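Local coordinates for trehalose-6-phosphate phosphatase (Candida albicans, PDB 5DXF), which belongs to the trehalose-phosphatase enzymes and carries an N-terminal domain of the glycosyltransferase family 20 type, from the GT-B clan, at residues A[422-432]-A[447-458]. Sequence-based numbering, arbitrary orientation.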
loop_
_atom_site.group_PDB
_atom_site.type_symbol
_atom_site.label_atom_id
_atom_site.label_comp_id
_atom_site.label_asym_id
_atom_site.label_seq_id
_atom_site.Cartn_x
_atom_site.Cartn_y
_atom_site.Cartn_z
ATOM N N LEU A 422 -9.924 14.778 -3.658
ATOM C CA LEU A 422 -10.360 13.717 -4.560
ATOM C C LEU A 422 -11.710 14.038 -5.201
ATOM O O LEU A 422 -11.900 13.808 -6.396
ATOM C CB LEU A 422 -10.435 12.378 -3.827
ATOM C CG LEU A 422 -9.093 11.794 -3.380
ATOM C CD1 LEU A 422 -9.285 10.425 -2.746
ATOM C CD2 LEU A 422 -8.117 11.718 -4.547
ATOM N N ARG A 423 -12.641 14.575 -4.418
ATOM C CA ARG A 423 -13.966 14.905 -4.940
ATOM C C ARG A 423 -13.948 16.046 -5.966
ATOM O O ARG A 423 -14.637 15.969 -6.982
ATOM C CB ARG A 423 -14.920 15.251 -3.792
ATOM C CG ARG A 423 -15.625 14.046 -3.180
ATOM C CD ARG A 423 -16.673 14.472 -2.165
ATOM N NE ARG A 423 -17.705 15.306 -2.771
ATOM C CZ ARG A 423 -18.600 16.012 -2.087
ATOM N NH1 ARG A 423 -18.595 15.990 -0.761
ATOM N NH2 ARG A 423 -19.499 16.743 -2.730
ATOM N N VAL A 424 -13.165 17.094 -5.718
ATOM C CA VAL A 424 -13.124 18.230 -6.642
ATOM C C VAL A 424 -12.362 17.869 -7.920
ATOM O O VAL A 424 -12.454 18.567 -8.930
ATOM C CB VAL A 424 -12.463 19.482 -6.000
ATOM C CG1 VAL A 424 -12.726 20.741 -6.837
ATOM C CG2 VAL A 424 -12.961 19.693 -4.576
ATOM N N ALA A 425 -11.618 16.769 -7.877
ATOM C CA ALA A 425 -10.777 16.374 -9.004
ATOM C C ALA A 425 -11.565 16.132 -10.291
ATOM O O ALA A 425 -12.594 15.452 -10.286
ATOM C CB ALA A 425 -9.985 15.136 -8.647
ATOM N N ASP A 426 -11.093 16.710 -11.385
ATOM C CA ASP A 426 -11.631 16.426 -12.694
ATOM C C ASP A 426 -10.868 15.271 -13.335
ATOM O O ASP A 426 -11.287 14.714 -14.333
ATOM C CB ASP A 426 -11.563 17.671 -13.575
ATOM C CG ASP A 426 -12.371 18.834 -13.015
ATOM O OD1 ASP A 426 -13.619 18.769 -13.019
ATOM O OD2 ASP A 426 -11.752 19.820 -12.576
ATOM N N LEU A 427 -9.732 14.927 -12.744
ATOM C CA LEU A 427 -8.914 13.823 -13.222
ATOM C C LEU A 427 -8.137 13.167 -12.096
ATOM O O LEU A 427 -7.780 13.806 -11.128
ATOM C CB LEU A 427 -7.936 14.316 -14.281
ATOM C CG LEU A 427 -7.536 13.360 -15.396
ATOM C CD1 LEU A 427 -6.159 13.693 -15.914
ATOM C CD2 LEU A 427 -7.585 11.916 -14.955
ATOM N N ALA A 428 -7.863 11.889 -12.243
ATOM C CA ALA A 428 -6.956 11.204 -11.370
ATOM C C ALA A 428 -5.940 10.551 -12.273
ATOM O O ALA A 428 -6.299 9.991 -13.286
ATOM C CB ALA A 428 -7.685 10.168 -10.555
ATOM N N LEU A 429 -4.669 10.650 -11.924
ATOM C CA LEU A 429 -3.616 10.028 -12.726
ATOM C C LEU A 429 -2.698 9.186 -11.846
ATOM O O LEU A 429 -2.003 9.709 -10.976
ATOM C CB LEU A 429 -2.805 11.087 -13.487
ATOM C CG LEU A 429 -1.723 10.611 -14.464
ATOM C CD1 LEU A 429 -2.252 9.488 -15.344
ATOM C CD2 LEU A 429 -1.218 11.773 -15.319
ATOM N N ILE A 430 -2.710 7.876 -12.073
ATOM C CA ILE A 430 -1.817 6.968 -11.358
ATOM C C ILE A 430 -0.772 6.419 -12.323
ATOM O O ILE A 430 -1.121 5.786 -13.319
ATOM C CB ILE A 430 -2.589 5.804 -10.701
ATOM C CG1 ILE A 430 -3.747 6.339 -9.854
ATOM C CG2 ILE A 430 -1.657 4.935 -9.870
ATOM C CD1 ILE A 430 -3.325 7.360 -8.820
ATOM N N THR A 431 0.503 6.666 -12.025
ATOM C CA THR A 431 1.602 6.332 -12.933
ATOM C C THR A 431 2.624 5.409 -12.275
ATOM O O THR A 431 3.789 5.369 -12.674
ATOM C CB THR A 431 2.321 7.603 -13.419
ATOM O OG1 THR A 431 2.682 8.404 -12.285
ATOM C CG2 THR A 431 1.413 8.414 -14.321
ATOM N N SER A 432 2.176 4.672 -11.265
ATOM C CA SER A 432 3.048 3.800 -10.484
ATOM C C SER A 432 3.863 2.840 -11.346
ATOM O O SER A 432 3.318 2.155 -12.209
ATOM C CB SER A 432 2.218 3.009 -9.478
ATOM O OG SER A 432 1.658 3.869 -8.502
ATOM N N CYS A 447 -14.975 8.514 -4.490
ATOM C CA CYS A 447 -15.209 9.949 -4.377
ATOM C C CYS A 447 -15.821 10.555 -5.634
ATOM O O CYS A 447 -16.293 11.690 -5.609
ATOM C CB CYS A 447 -13.902 10.676 -4.051
ATOM S SG CYS A 447 -13.296 10.423 -2.368
ATOM N N GLN A 448 -15.808 9.805 -6.732
ATOM C CA GLN A 448 -16.318 10.329 -7.993
ATOM C C GLN A 448 -17.647 9.730 -8.429
ATOM O O GLN A 448 -18.058 9.933 -9.566
ATOM C CB GLN A 448 -15.291 10.111 -9.107
ATOM C CG GLN A 448 -14.072 10.989 -8.985
ATOM C CD GLN A 448 -14.415 12.463 -8.992
ATOM O OE1 GLN A 448 -15.364 12.887 -9.650
ATOM N NE2 GLN A 448 -13.645 13.253 -8.258
ATOM N N LYS A 449 -18.325 9.002 -7.547
ATOM C CA LYS A 449 -19.555 8.318 -7.947
ATOM C C LYS A 449 -20.634 9.296 -8.410
ATOM O O LYS A 449 -21.399 8.989 -9.323
ATOM C CB LYS A 449 -20.095 7.437 -6.808
ATOM C CG LYS A 449 -21.063 8.127 -5.857
ATOM C CD LYS A 449 -21.394 7.256 -4.651
ATOM C CE LYS A 449 -22.731 6.529 -4.800
ATOM N NZ LYS A 449 -23.171 5.883 -3.522
ATOM N N TYR A 450 -20.689 10.476 -7.806
ATOM C CA TYR A 450 -21.697 11.452 -8.192
ATOM C C TYR A 450 -21.151 12.397 -9.255
ATOM O O TYR A 450 -21.886 12.860 -10.126
ATOM C CB TYR A 450 -22.183 12.237 -6.970
ATOM C CG TYR A 450 -22.770 11.372 -5.878
ATOM C CD1 TYR A 450 -22.279 11.429 -4.582
ATOM C CD2 TYR A 450 -23.815 10.495 -6.142
ATOM C CE1 TYR A 450 -22.816 10.643 -3.574
ATOM C CE2 TYR A 450 -24.358 9.704 -5.144
ATOM C CZ TYR A 450 -23.854 9.781 -3.862
ATOM O OH TYR A 450 -24.392 8.997 -2.868
ATOM N N ASN A 451 -19.853 12.659 -9.193
ATOM C CA ASN A 451 -19.229 13.615 -10.093
ATOM C C ASN A 451 -18.715 12.987 -11.392
ATOM O O ASN A 451 -18.669 13.649 -12.432
ATOM C CB ASN A 451 -18.086 14.336 -9.361
ATOM C CG ASN A 451 -17.570 15.526 -10.131
ATOM O OD1 ASN A 451 -16.384 15.839 -10.099
ATOM N ND2 ASN A 451 -18.471 16.198 -10.843
ATOM N N ASN A 452 -18.337 11.714 -11.319
ATOM C CA ASN A 452 -17.941 10.921 -12.488
ATOM C C ASN A 452 -16.698 11.407 -13.227
ATOM O O ASN A 452 -16.658 11.377 -14.455
ATOM C CB ASN A 452 -19.099 10.830 -13.494
ATOM C CG ASN A 452 -20.365 10.263 -12.888
ATOM O OD1 ASN A 452 -20.404 9.107 -12.465
ATOM N ND2 ASN A 452 -21.417 11.070 -12.865
ATOM N N SER A 453 -15.679 11.839 -12.495
ATOM C CA SER A 453 -14.427 12.230 -13.134
ATOM C C SER A 453 -13.571 11.004 -13.471
ATOM O O SER A 453 -13.519 10.044 -12.698
ATOM C CB SER A 453 -13.648 13.204 -12.249
ATOM O OG SER A 453 -14.247 14.490 -12.268
ATOM N N PRO A 454 -12.904 11.034 -14.639
ATOM C CA PRO A 454 -12.110 9.909 -15.151
ATOM C C PRO A 454 -10.835 9.583 -14.365
ATOM O O PRO A 454 -10.160 10.450 -13.784
ATOM C CB PRO A 454 -11.748 10.357 -16.575
ATOM C CG PRO A 454 -11.836 11.831 -16.547
ATOM C CD PRO A 454 -12.965 12.142 -15.609
ATOM N N LEU A 455 -10.521 8.292 -14.369
ATOM C CA LEU A 455 -9.311 7.768 -13.761
ATOM C C LEU A 455 -8.405 7.161 -14.825
ATOM O O LEU A 455 -8.832 6.309 -15.605
ATOM C CB LEU A 455 -9.653 6.719 -12.702
ATOM C CG LEU A 455 -8.491 5.826 -12.264
ATOM C CD1 LEU A 455 -7.474 6.621 -11.460
ATOM C CD2 LEU A 455 -8.995 4.626 -11.477
ATOM N N ILE A 456 -7.158 7.615 -14.860
ATOM C CA ILE A 456 -6.159 7.030 -15.741
ATOM C C ILE A 456 -5.191 6.195 -14.911
ATOM O O ILE A 456 -4.647 6.663 -13.904
ATOM C CB ILE A 456 -5.391 8.101 -16.531
ATOM C CG1 ILE A 456 -6.368 9.022 -17.262
ATOM C CG2 ILE A 456 -4.441 7.448 -17.523
ATOM C CD1 ILE A 456 -5.689 10.033 -18.161
ATOM N N LEU A 457 -4.988 4.955 -15.341
ATOM C CA LEU A 457 -4.274 3.970 -14.544
ATOM C C LEU A 457 -3.077 3.392 -15.289
ATOM O O LEU A 457 -3.173 3.028 -16.464
ATOM C CB LEU A 457 -5.229 2.847 -14.126
ATOM C CG LEU A 457 -5.057 2.281 -12.718
ATOM C CD1 LEU A 457 -5.094 3.411 -11.710
ATOM C CD2 LEU A 457 -6.142 1.259 -12.413
ATOM N N SER A 458 -1.944 3.325 -14.598
ATOM C CA SER A 458 -0.752 2.691 -15.143
ATOM C C SER A 458 -1.025 1.203 -15.266
ATOM O O SER A 458 -1.665 0.613 -14.396
ATOM C CB SER A 458 0.468 2.950 -14.254
ATOM O OG SER A 458 1.572 2.154 -14.646
#
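This is a buried pairing of two parallel strands, 428-430 and 455-458, joined through helix 439-447. A428 meets L455 and L429 meets I456 in register, and the strand directions differ by only 2°. The backbone bonds alternate. A428 N reaches P454 O, I456 N reaches A428 O at 3.0 Å, and I430 N reaches I456 O at 2.9 Å. A weak bond from S458 N to I430 O follows.

The two faces pack separately. On one, CD1 of L429 lies 3.6 Å from CB of I456. The CG of L429 stands anti to the backbone N (chi1 -175°), and this brings the branch to I456. Helix 478-489 covers both residues. On the other face, CD1 of L455 touches CB of A428 at 3.7 Å. CD1 of L457 lies alongside CB and CG1 of I430. F444 of helix 439-447 packs on A428 and L455.

Side-chain bonds to backbone carbonyls extend the contact past both ends of the strand pairing. The S453 hydroxyl donates to A425 O at 2.8 Å, in the carbonyl plane and on a lone pair. NE2 of Q448 donates to R423 O at 3.2 Å from above the carbonyl plane, and bonds weakly to L422 O. Its OE1 accepts from S453 N, so this one amide links the end of helix 415-424 to the turn before the second strand. At the far end of the pair, the S458 hydroxyl, on the last residue of strand 455-458, donates to S432 O at 3.0 Å.

The arrangement is a beta-alpha-beta crossover unit, as in the Rossmann-like domains of GT-B glycosyltransferases.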